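Local coordinates for glutamine amidotransferase type-2 domain-containing protein (Pseudomonas aeruginosa PAO1, PDB 1TE5) that is a predicted glutamine amidotransferase of the class-II family, probably releasing ammonia from glutamine and passing it to an acceptor not yet identified, at residues A[180-185]-A[222-227]; A[130-135]-A[162-167]; A[138-143]-A[151-156]; A[83-88]-A[125-130]. One frame throughout, in Å; residues are numbered along the deposited sequence.

Interactions 2, 3 and 4 all involve helix 128-143, whereas interaction 1 lies between two sheets. Interactions 2 and 3 both join helix 128-143 to helix 150-165, with centres about 14 Å apart: the first is buried and carries a tyrosine-carboxylate hydrogen bond, the second is partly buried and apolar. Beneath those helices, interaction 1 is the deepest, its centre about 8 Å from the centre of the chain, and consists of methyl contacts; Phe183 and Ser185 of 180-185 also touch Arg165 of interaction 2. Interaction 4 lies at the surface, where a lysine and a glutamate meet through carbon atoms. It shares Glu130 with interaction 2, at the start of helix 128-143.

Interaction 1: residues A[180-185]-A[222-227]; sequences LFTFCS and TVIATE
The interface between the two stacked sheets of the Ntn-hydrolase sandwich is where Leu180 and Thr182 meet Ile224. Strand 180-183 belongs to the six-stranded antiparallel sheet and strand 220-225 to the seven-stranded one, and no hydrogen bond passes between them. The nearest CA atoms, those of Thr182 and Ile224, are 8.5 Å apart, a separation bridged by side chains. Ile224 supplies the reach: CG1 lies anti to the carbonyl carbon (chi1 -53°) and the chain then runs on extended (chi2 151°), which carries CD1 to the opposing strand. There it touches two methyls, both tip to tip. Thr182 CG2 is 3.7 Å from Ile224 CD1, and Leu180 CD2 is 4.0 Å from Ile224 CD1. Thr182 presents carbon here because its first torsion of 74° turns the hydroxyl aside, leaving Thr182 OG1 5.6 Å from Ile224 CD1. Likewise one branch of Leu180 does the touching, since Leu180 CD1 stands 5.2 Å from Ile224 CD1. The two segments bury 105 Å² between them, both sides summed; Trp246, Leu188 and Tyr190 also pack on Ile224, with Trp246 and Leu188 reaching Thr182 as well. Phe181 and Phe183 leave the other face of their strand and rest on Cys161 of helix 150-165. One face of strand 180-183 thus meets a second sheet and the other a helix, the layering characteristic of the αββα core of the Ntn hydrolases, to whose clan the class-II glutamine amidotransferases belong.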
# COMPACT_ATOMS: atom_id res chain seq x y z
N LEU A 180 5.88 -17.93 0.94
CA LEU A 180 4.79 -17.58 1.83
C LEU A 180 4.94 -18.45 3.06
O LEU A 180 4.71 -19.65 3.00
CB LEU A 180 3.45 -17.84 1.14
CG LEU A 180 2.13 -17.64 1.89
CD1 LEU A 180 2.20 -16.46 2.82
CD2 LEU A 180 1.03 -17.43 0.87
N PHE A 181 5.41 -17.86 4.14
CA PHE A 181 5.60 -18.55 5.40
C PHE A 181 4.27 -18.66 6.14
O PHE A 181 3.54 -17.68 6.28
CB PHE A 181 6.63 -17.81 6.25
CG PHE A 181 6.90 -18.46 7.58
CD1 PHE A 181 6.51 -17.83 8.76
CD2 PHE A 181 7.57 -19.67 7.66
CE1 PHE A 181 6.79 -18.40 9.99
CE2 PHE A 181 7.86 -20.25 8.90
CZ PHE A 181 7.46 -19.61 10.06
N THR A 182 3.94 -19.86 6.63
CA THR A 182 2.71 -20.02 7.44
C THR A 182 3.13 -20.59 8.80
O THR A 182 4.13 -21.30 8.94
CB THR A 182 1.63 -20.98 6.87
OG1 THR A 182 2.03 -22.34 7.02
CG2 THR A 182 1.39 -20.69 5.45
N PHE A 183 2.36 -20.25 9.79
CA PHE A 183 2.56 -20.70 11.17
C PHE A 183 1.20 -20.91 11.81
O PHE A 183 0.36 -20.01 11.81
CB PHE A 183 3.38 -19.71 12.00
CG PHE A 183 3.75 -20.22 13.37
CD1 PHE A 183 4.87 -21.02 13.54
CD2 PHE A 183 2.97 -19.93 14.48
CE1 PHE A 183 5.20 -21.52 14.79
CE2 PHE A 183 3.29 -20.42 15.74
CZ PHE A 183 4.41 -21.22 15.89
N CYS A 184 0.99 -22.09 12.38
CA CYS A 184 -0.27 -22.42 13.02
C CYS A 184 -0.12 -22.57 14.53
O CYS A 184 0.83 -23.19 15.01
CB CYS A 184 -0.82 -23.70 12.43
SG CYS A 184 -2.19 -24.40 13.34
N SER A 185 -1.05 -21.98 15.26
CA SER A 185 -1.05 -22.05 16.72
C SER A 185 -2.40 -22.62 17.17
O SER A 185 -2.47 -23.49 18.04
CB SER A 185 -0.87 -20.65 17.32
OG SER A 185 0.24 -20.60 18.19
N THR A 222 -1.79 -23.24 -4.38
CA THR A 222 -2.14 -23.60 -3.02
C THR A 222 -2.87 -22.49 -2.30
O THR A 222 -2.48 -21.33 -2.36
CB THR A 222 -0.89 -23.94 -2.21
OG1 THR A 222 -0.32 -25.14 -2.73
CG2 THR A 222 -1.22 -24.13 -0.73
N VAL A 223 -3.97 -22.86 -1.65
CA VAL A 223 -4.76 -21.91 -0.89
C VAL A 223 -4.61 -22.26 0.58
O VAL A 223 -4.57 -23.44 0.94
CB VAL A 223 -6.25 -21.98 -1.30
CG1 VAL A 223 -7.06 -20.91 -0.55
CG2 VAL A 223 -6.39 -21.82 -2.81
N ILE A 224 -4.46 -21.24 1.42
CA ILE A 224 -4.31 -21.42 2.86
C ILE A 224 -5.40 -20.57 3.53
O ILE A 224 -5.61 -19.42 3.16
CB ILE A 224 -2.92 -20.95 3.33
CG1 ILE A 224 -1.83 -21.64 2.50
CG2 ILE A 224 -2.72 -21.27 4.80
CD1 ILE A 224 -0.59 -20.82 2.36
N ALA A 225 -6.14 -21.17 4.47
CA ALA A 225 -7.20 -20.46 5.16
C ALA A 225 -7.20 -20.89 6.61
O ALA A 225 -6.48 -21.82 6.98
CB ALA A 225 -8.54 -20.78 4.53
N THR A 226 -7.95 -20.18 7.45
CA THR A 226 -8.04 -20.52 8.87
C THR A 226 -8.68 -21.90 8.99
O THR A 226 -8.38 -22.66 9.91
CB THR A 226 -8.85 -19.47 9.67
OG1 THR A 226 -8.05 -18.30 9.88
CG2 THR A 226 -9.29 -20.02 11.02
N GLU A 227 -9.56 -22.21 8.04
CA GLU A 227 -10.23 -23.50 7.98
C GLU A 227 -10.79 -23.69 6.58
O GLU A 227 -11.09 -22.72 5.89
CB GLU A 227 -11.34 -23.60 9.03
CG GLU A 227 -12.48 -22.63 8.85
CD GLU A 227 -13.45 -22.62 10.03
OE1 GLU A 227 -14.31 -21.72 10.07
OE2 GLU A 227 -13.34 -23.51 10.92

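Interaction 2: residues A[130-135]-A[162-167]; sequences EAAFCD and DEYRKK
Tyr164 and Asp135 are aimed at one another by their first torsions. The tyrosine CG is anti to its carbonyl carbon (chi1 -57°), sending the ring across to the neighbouring helix, while the aspartate CG is anti to its backbone N (chi1 -173°), bringing the carboxylate to the far end of that ring. Tyr164 OH donates to Asp135 OD2 at 2.7 Å, meeting the lone pair that faces away from the other carboxylate oxygen. OD2 lies at the ring edge, in the ring plane, although the carboxylate itself is turned 62° from it. Ala132 approaches differently: its CB sits over one face of the ring, 4.4 Å from Tyr164 CE2. Ala132 O is also near, 3.6 Å from Tyr164 OH. These residues join helices 128-143 and 150-165, the hairpin pair that covers one side of the sandwich fold; Phe133 turns the other way, onto Phe105 of strand 101-108 in the sheet below. The nearest CA atoms, of Ala132 and Tyr164, are 7.7 Å apart, and the Tyr164 ring lies between the two helices. All three touching residues are buried, and Asp135 OD2 has a second partner in Arg139 NE, a salt bridge. A phenol donor plus a guanidinium at one oxygen would probably stabilise the negative charge. Elsewhere around Tyr164, Phe170 meets the ring edge-to-face and Phe114 packs with its plane at a steep angle.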
# COMPACT_ATOMS: atom_id res chain seq x y z
N GLU A 130 0.81 -5.87 14.74
CA GLU A 130 1.83 -5.04 14.11
C GLU A 130 3.09 -4.95 14.96
O GLU A 130 4.19 -4.82 14.43
CB GLU A 130 1.28 -3.65 13.83
CG GLU A 130 2.23 -2.76 13.06
CD GLU A 130 1.62 -1.43 12.69
OE1 GLU A 130 0.50 -1.12 13.17
OE2 GLU A 130 2.26 -0.70 11.90
N ALA A 131 2.91 -4.96 16.28
CA ALA A 131 4.04 -4.92 17.21
C ALA A 131 4.84 -6.21 17.02
O ALA A 131 6.07 -6.21 17.11
CB ALA A 131 3.54 -4.80 18.63
N ALA A 132 4.13 -7.30 16.77
CA ALA A 132 4.74 -8.61 16.55
C ALA A 132 5.45 -8.63 15.21
O ALA A 132 6.52 -9.22 15.09
CB ALA A 132 3.68 -9.70 16.59
N PHE A 133 4.83 -8.01 14.20
CA PHE A 133 5.41 -7.95 12.86
C PHE A 133 6.76 -7.23 12.85
O PHE A 133 7.74 -7.71 12.27
CB PHE A 133 4.45 -7.23 11.90
CG PHE A 133 4.92 -7.18 10.47
CD1 PHE A 133 4.52 -6.14 9.64
CD2 PHE A 133 5.75 -8.18 9.95
CE1 PHE A 133 4.94 -6.09 8.30
CE2 PHE A 133 6.18 -8.14 8.62
CZ PHE A 133 5.77 -7.09 7.78
N CYS A 134 6.76 -6.03 13.42
CA CYS A 134 7.96 -5.23 13.51
C CYS A 134 9.05 -5.94 14.29
O CYS A 134 10.19 -5.98 13.85
CB CYS A 134 7.65 -3.89 14.15
SG CYS A 134 6.56 -2.88 13.15
N ASP A 135 8.69 -6.52 15.44
CA ASP A 135 9.64 -7.23 16.28
C ASP A 135 10.31 -8.37 15.52
O ASP A 135 11.54 -8.54 15.60
CB ASP A 135 8.96 -7.77 17.53
CG ASP A 135 9.95 -8.36 18.52
OD1 ASP A 135 10.72 -7.60 19.14
OD2 ASP A 135 9.96 -9.60 18.67
N ASP A 162 7.48 -19.08 17.81
CA ASP A 162 7.44 -19.94 18.99
C ASP A 162 7.26 -19.11 20.25
O ASP A 162 6.49 -19.48 21.15
CB ASP A 162 8.73 -20.75 19.11
CG ASP A 162 8.58 -22.18 18.63
OD1 ASP A 162 7.59 -22.83 19.02
OD2 ASP A 162 9.46 -22.65 17.87
N GLU A 163 8.01 -18.03 20.34
CA GLU A 163 7.94 -17.14 21.49
C GLU A 163 6.61 -16.43 21.60
O GLU A 163 6.11 -16.20 22.70
CB GLU A 163 9.05 -16.09 21.43
CG GLU A 163 10.35 -16.52 22.06
CD GLU A 163 11.17 -15.33 22.49
OE1 GLU A 163 10.66 -14.53 23.31
OE2 GLU A 163 12.32 -15.18 22.00
N TYR A 164 6.07 -15.99 20.47
CA TYR A 164 4.80 -15.28 20.45
C TYR A 164 3.65 -16.19 20.88
O TYR A 164 2.74 -15.74 21.57
CB TYR A 164 4.53 -14.70 19.05
CG TYR A 164 5.60 -13.76 18.53
CD1 TYR A 164 6.40 -13.03 19.39
CD2 TYR A 164 5.82 -13.64 17.16
CE1 TYR A 164 7.41 -12.20 18.90
CE2 TYR A 164 6.82 -12.82 16.66
CZ TYR A 164 7.62 -12.10 17.54
OH TYR A 164 8.64 -11.33 17.05
N ARG A 165 3.69 -17.46 20.46
CA ARG A 165 2.64 -18.40 20.82
C ARG A 165 2.63 -18.74 22.31
O ARG A 165 1.66 -19.28 22.84
CB ARG A 165 2.73 -19.67 19.95
CG ARG A 165 3.71 -20.74 20.41
CD ARG A 165 4.03 -21.67 19.24
NE ARG A 165 4.15 -23.08 19.60
CZ ARG A 165 3.11 -23.89 19.76
NH1 ARG A 165 3.30 -25.17 20.08
NH2 ARG A 165 1.87 -23.43 19.62
N LYS A 166 3.74 -18.43 22.98
CA LYS A 166 3.85 -18.66 24.42
C LYS A 166 3.02 -17.60 25.16
O LYS A 166 2.69 -17.77 26.34
CB LYS A 166 5.33 -18.64 24.84
CG LYS A 166 5.60 -18.62 26.35
CD LYS A 166 5.76 -17.18 26.87
CE LYS A 166 5.82 -17.11 28.38
NZ LYS A 166 5.88 -15.69 28.84
N LYS A 167 2.67 -16.52 24.47
CA LYS A 167 1.86 -15.45 25.06
C LYS A 167 0.43 -15.35 24.52
O LYS A 167 -0.30 -14.43 24.86
CB LYS A 167 2.57 -14.10 24.91
CG LYS A 167 3.74 -13.92 25.87
CD LYS A 167 4.49 -12.63 25.62
CE LYS A 167 5.73 -12.53 26.50
NZ LYS A 167 6.63 -11.40 26.10

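Interaction 3: residues A[138-143]-A[151-156]; sequences NRVRRA and EVLLPV
Val140 and Val156 set their side chains at about a right angle to one another in the hairpin of helices 128-143 and 150-165, within the helical layer of the Ntn-hydrolase fold. The axes of the short helical segments 138-143 and 151-156 approach to 9.9 Å, and their directions differ by 131°, so the helices run broadly antiparallel but splayed. Val156 sets CG2 against two neighbours on the other helix. This methyl, anti to the backbone N, reaches Arg139 CB at 3.8 Å and is 4.1 Å from Val140 CG2. The other branch also faces Val140, but the model places it too tightly against Leu153 O, so its exact position is doubtful. Val140 spreads its own methyls: CG2 serves Val156, while CG1, anti to the backbone N (chi1 174°), turns to Leu153 and ends 4.5 Å from Leu153 CD1, a looser touch. Helix 150-165 is kinked here, where the N atoms of Pro155 and Val156 have no bond to the preceding turn. Leu154 meanwhile packs on Trp243 and Leu245 of the sheet, and Phe144 of the connecting loop lies against Val156. Arg139 contributes carbon to the contact; its extended chain carries the guanidinium onward to Asp135 and, in a long, weak ion pair, to Glu163. The backbone joins in as well, with Arg139 O 3.8 Å from Val156 CG2.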
# COMPACT_ATOMS: atom_id res chain seq x y z
N ASN A 138 12.71 -7.03 13.24
CA ASN A 138 13.90 -6.55 13.92
C ASN A 138 14.89 -7.67 14.20
O ASN A 138 16.10 -7.46 14.20
CB ASN A 138 13.53 -5.85 15.23
CG ASN A 138 12.85 -4.52 15.01
OD1 ASN A 138 12.24 -3.96 15.92
ND2 ASN A 138 12.98 -3.98 13.80
N ARG A 139 14.35 -8.86 14.47
CA ARG A 139 15.15 -10.03 14.74
C ARG A 139 15.81 -10.54 13.47
O ARG A 139 16.90 -11.10 13.51
CB ARG A 139 14.28 -11.14 15.32
CG ARG A 139 13.58 -10.78 16.60
CD ARG A 139 12.63 -11.87 16.97
NE ARG A 139 12.02 -11.65 18.27
CZ ARG A 139 11.85 -12.60 19.19
NH1 ARG A 139 11.28 -12.30 20.35
NH2 ARG A 139 12.26 -13.84 18.94
N VAL A 140 15.09 -10.43 12.36
CA VAL A 140 15.61 -10.86 11.07
C VAL A 140 16.67 -9.87 10.60
O VAL A 140 17.70 -10.27 10.07
CB VAL A 140 14.48 -10.99 9.98
CG1 VAL A 140 15.06 -11.29 8.61
CG2 VAL A 140 13.53 -12.09 10.36
N ARG A 141 16.42 -8.58 10.81
CA ARG A 141 17.36 -7.54 10.40
C ARG A 141 18.65 -7.58 11.24
O ARG A 141 19.74 -7.34 10.72
CB ARG A 141 16.70 -6.15 10.46
CG ARG A 141 17.63 -4.98 10.12
CD ARG A 141 17.14 -4.11 8.95
NE ARG A 141 18.13 -3.84 7.90
CZ ARG A 141 17.92 -4.00 6.58
NH1 ARG A 141 18.88 -3.72 5.72
NH2 ARG A 141 16.75 -4.44 6.13
N ARG A 142 18.52 -7.88 12.53
CA ARG A 142 19.68 -7.95 13.41
C ARG A 142 20.54 -9.16 13.10
O ARG A 142 21.77 -9.05 12.97
CB ARG A 142 19.24 -7.98 14.88
CG ARG A 142 20.29 -7.48 15.86
CD ARG A 142 19.69 -7.28 17.24
NE ARG A 142 20.69 -6.88 18.22
CZ ARG A 142 21.62 -7.69 18.74
NH1 ARG A 142 22.49 -7.22 19.63
NH2 ARG A 142 21.69 -8.96 18.36
N ALA A 143 19.91 -10.32 12.97
CA ALA A 143 20.61 -11.56 12.66
C ALA A 143 21.13 -11.63 11.22
O ALA A 143 22.09 -12.34 10.94
CB ALA A 143 19.71 -12.75 12.95
N GLU A 151 16.25 -20.35 3.57
CA GLU A 151 16.59 -21.37 4.55
C GLU A 151 17.40 -20.82 5.70
O GLU A 151 17.32 -21.34 6.81
CB GLU A 151 17.35 -22.52 3.89
CG GLU A 151 16.50 -23.46 3.04
CD GLU A 151 16.06 -22.85 1.73
OE1 GLU A 151 15.22 -23.50 1.07
OE2 GLU A 151 16.55 -21.76 1.34
N VAL A 152 18.23 -19.83 5.41
CA VAL A 152 19.07 -19.20 6.43
C VAL A 152 18.21 -18.42 7.43
O VAL A 152 18.33 -18.61 8.65
CB VAL A 152 20.12 -18.25 5.82
CG1 VAL A 152 21.06 -17.74 6.90
CG2 VAL A 152 20.90 -18.96 4.73
N LEU A 153 17.37 -17.52 6.92
CA LEU A 153 16.51 -16.73 7.79
C LEU A 153 15.29 -17.49 8.31
O LEU A 153 14.51 -16.95 9.09
CB LEU A 153 16.08 -15.44 7.08
CG LEU A 153 14.99 -15.56 6.02
CD1 LEU A 153 13.68 -15.03 6.58
CD2 LEU A 153 15.39 -14.77 4.79
N LEU A 154 15.11 -18.73 7.87
CA LEU A 154 13.98 -19.54 8.30
C LEU A 154 13.96 -19.79 9.81
O LEU A 154 12.91 -19.65 10.45
CB LEU A 154 13.95 -20.89 7.56
CG LEU A 154 12.68 -21.28 6.80
CD1 LEU A 154 12.91 -22.61 6.09
CD2 LEU A 154 11.50 -21.39 7.76
N PRO A 155 15.11 -20.18 10.41
CA PRO A 155 15.16 -20.43 11.86
C PRO A 155 14.71 -19.25 12.71
O PRO A 155 14.05 -19.44 13.72
CB PRO A 155 16.63 -20.77 12.09
CG PRO A 155 17.02 -21.44 10.83
CD PRO A 155 16.41 -20.53 9.79
N VAL A 156 15.10 -18.04 12.32
CA VAL A 156 14.71 -16.85 13.07
C VAL A 156 13.20 -16.65 13.03
O VAL A 156 12.62 -16.17 14.00
CB VAL A 156 15.46 -15.58 12.61
CG1 VAL A 156 15.26 -15.33 11.16
CG2 VAL A 156 14.99 -14.38 13.40

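Interaction 4: residues A[83-88]-A[125-130]; sequences VGKVGL and GETDSE
Glu126 and Thr127 both give their backbone N-H to Asn90 OD1, the second bond weak, which probably helps to place Glu126 beside Lys85, itself packed on Asn90. The Lys85-Glu126 pair carries most of the contact, and carbon does the touching. Lys85 CD lies 3.7 Å from Glu126 CB. The lysine chain is bent at three successive torsions, beginning with chi2 at 108°, so that it folds across the glutamate at a slant instead of stretching out beside it. Glu126 is bent at chi2 too, and its OE2 curls back to stand 3.8 Å from Lys85 CD. The charged ends remain apart, with Lys85 NZ 5.3 Å from Glu126 OE2, and the ammonium instead approaches a methyl, Thr127 CG2, at 4.5 Å. Thr127 is the N-cap of helix 128-143: its OG1 accepts from Glu130 N at 3.3 Å with an N-H...O angle of 149°. Two residues earlier, Gly125 N donates to Glu130 OE1 at 2.9 Å, coming from above the carboxylate plane, 38° out of it. Glu130 OE2 also holds Arg96 and the backbone of Val124, so the turn leading into the helix is firmly tied. The 83-88 loop thus lies against a well-bonded helix start without a hydrogen bond of its own to it. Charges this far apart at an exposed site would attract only modestly; this suggests that aliphatic packing, with at most a diffuse electrostatic attraction, keeps Lys85 across Glu126, whose OE2 is hydrogen-bonded to a residue next to the segments.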
# COMPACT_ATOMS: atom_id res chain seq x y z
N VAL A 83 -12.24 -6.22 18.33
CA VAL A 83 -11.57 -6.03 19.62
C VAL A 83 -10.56 -4.89 19.67
O VAL A 83 -9.74 -4.72 18.77
CB VAL A 83 -10.81 -7.34 20.03
CG1 VAL A 83 -9.64 -7.61 19.09
CG2 VAL A 83 -10.32 -7.25 21.46
N GLY A 84 -10.64 -4.10 20.74
CA GLY A 84 -9.66 -3.05 20.77
C GLY A 84 -10.04 -1.78 20.04
O GLY A 84 -11.18 -1.33 20.20
N LYS A 85 -9.06 -1.23 19.32
CA LYS A 85 -9.17 0.00 18.56
C LYS A 85 -9.50 -0.17 17.08
O LYS A 85 -9.33 -1.22 16.47
CB LYS A 85 -7.86 0.80 18.70
CG LYS A 85 -7.26 0.75 20.10
CD LYS A 85 -5.98 -0.12 20.16
CE LYS A 85 -6.23 -1.65 20.09
NZ LYS A 85 -6.64 -2.18 18.76
N VAL A 86 -9.98 0.94 16.53
CA VAL A 86 -10.38 1.04 15.14
C VAL A 86 -9.34 1.73 14.29
O VAL A 86 -8.22 1.97 14.71
CB VAL A 86 -11.70 1.86 15.05
CG1 VAL A 86 -12.90 0.99 15.39
CG2 VAL A 86 -11.62 3.05 16.01
N GLY A 87 -9.80 2.15 13.12
CA GLY A 87 -8.93 2.86 12.21
C GLY A 87 -8.10 1.99 11.29
O GLY A 87 -7.82 0.84 11.58
N LEU A 88 -7.70 2.59 10.16
CA LEU A 88 -6.90 1.94 9.13
C LEU A 88 -5.53 1.46 9.64
O LEU A 88 -5.03 0.44 9.19
CB LEU A 88 -6.71 2.92 7.97
CG LEU A 88 -5.95 2.47 6.73
CD1 LEU A 88 -6.67 1.32 6.09
CD2 LEU A 88 -5.84 3.62 5.76
N GLY A 125 0.24 1.66 14.05
CA GLY A 125 -0.99 1.45 14.79
C GLY A 125 -0.72 0.90 16.18
O GLY A 125 0.43 0.82 16.62
N GLU A 126 -1.78 0.52 16.88
CA GLU A 126 -1.62 0.01 18.23
C GLU A 126 -1.84 -1.49 18.39
O GLU A 126 -1.84 -2.01 19.50
CB GLU A 126 -2.54 0.76 19.20
CG GLU A 126 -2.43 2.27 19.15
CD GLU A 126 -3.25 2.89 18.03
OE1 GLU A 126 -2.70 3.74 17.30
OE2 GLU A 126 -4.44 2.54 17.90
N THR A 127 -2.05 -2.19 17.27
CA THR A 127 -2.29 -3.62 17.32
C THR A 127 -1.11 -4.40 17.88
O THR A 127 0.03 -3.94 17.84
CB THR A 127 -2.63 -4.20 15.91
OG1 THR A 127 -1.66 -3.76 14.95
CG2 THR A 127 -4.01 -3.76 15.48
N ASP A 128 -1.40 -5.55 18.48
CA ASP A 128 -0.36 -6.41 19.00
C ASP A 128 0.22 -7.11 17.77
O ASP A 128 1.38 -7.51 17.76
CB ASP A 128 -0.92 -7.45 19.98
CG ASP A 128 -1.06 -6.91 21.41
OD1 ASP A 128 -0.55 -5.81 21.72
OD2 ASP A 128 -1.68 -7.62 22.23
N SER A 129 -0.62 -7.29 16.76
CA SER A 129 -0.21 -7.94 15.52
C SER A 129 0.94 -7.19 14.85
O SER A 129 1.91 -7.81 14.42
CB SER A 129 -1.40 -8.01 14.55
OG SER A 129 -2.45 -8.82 15.06
N GLU A 130 0.81 -5.87 14.74
CA GLU A 130 1.83 -5.04 14.11
C GLU A 130 3.09 -4.95 14.96
O GLU A 130 4.19 -4.82 14.43
CB GLU A 130 1.28 -3.65 13.83
CG GLU A 130 2.23 -2.76 13.06
CD GLU A 130 1.62 -1.43 12.69
OE1 GLU A 130 0.50 -1.12 13.17
OE2 GLU A 130 2.26 -0.70 11.90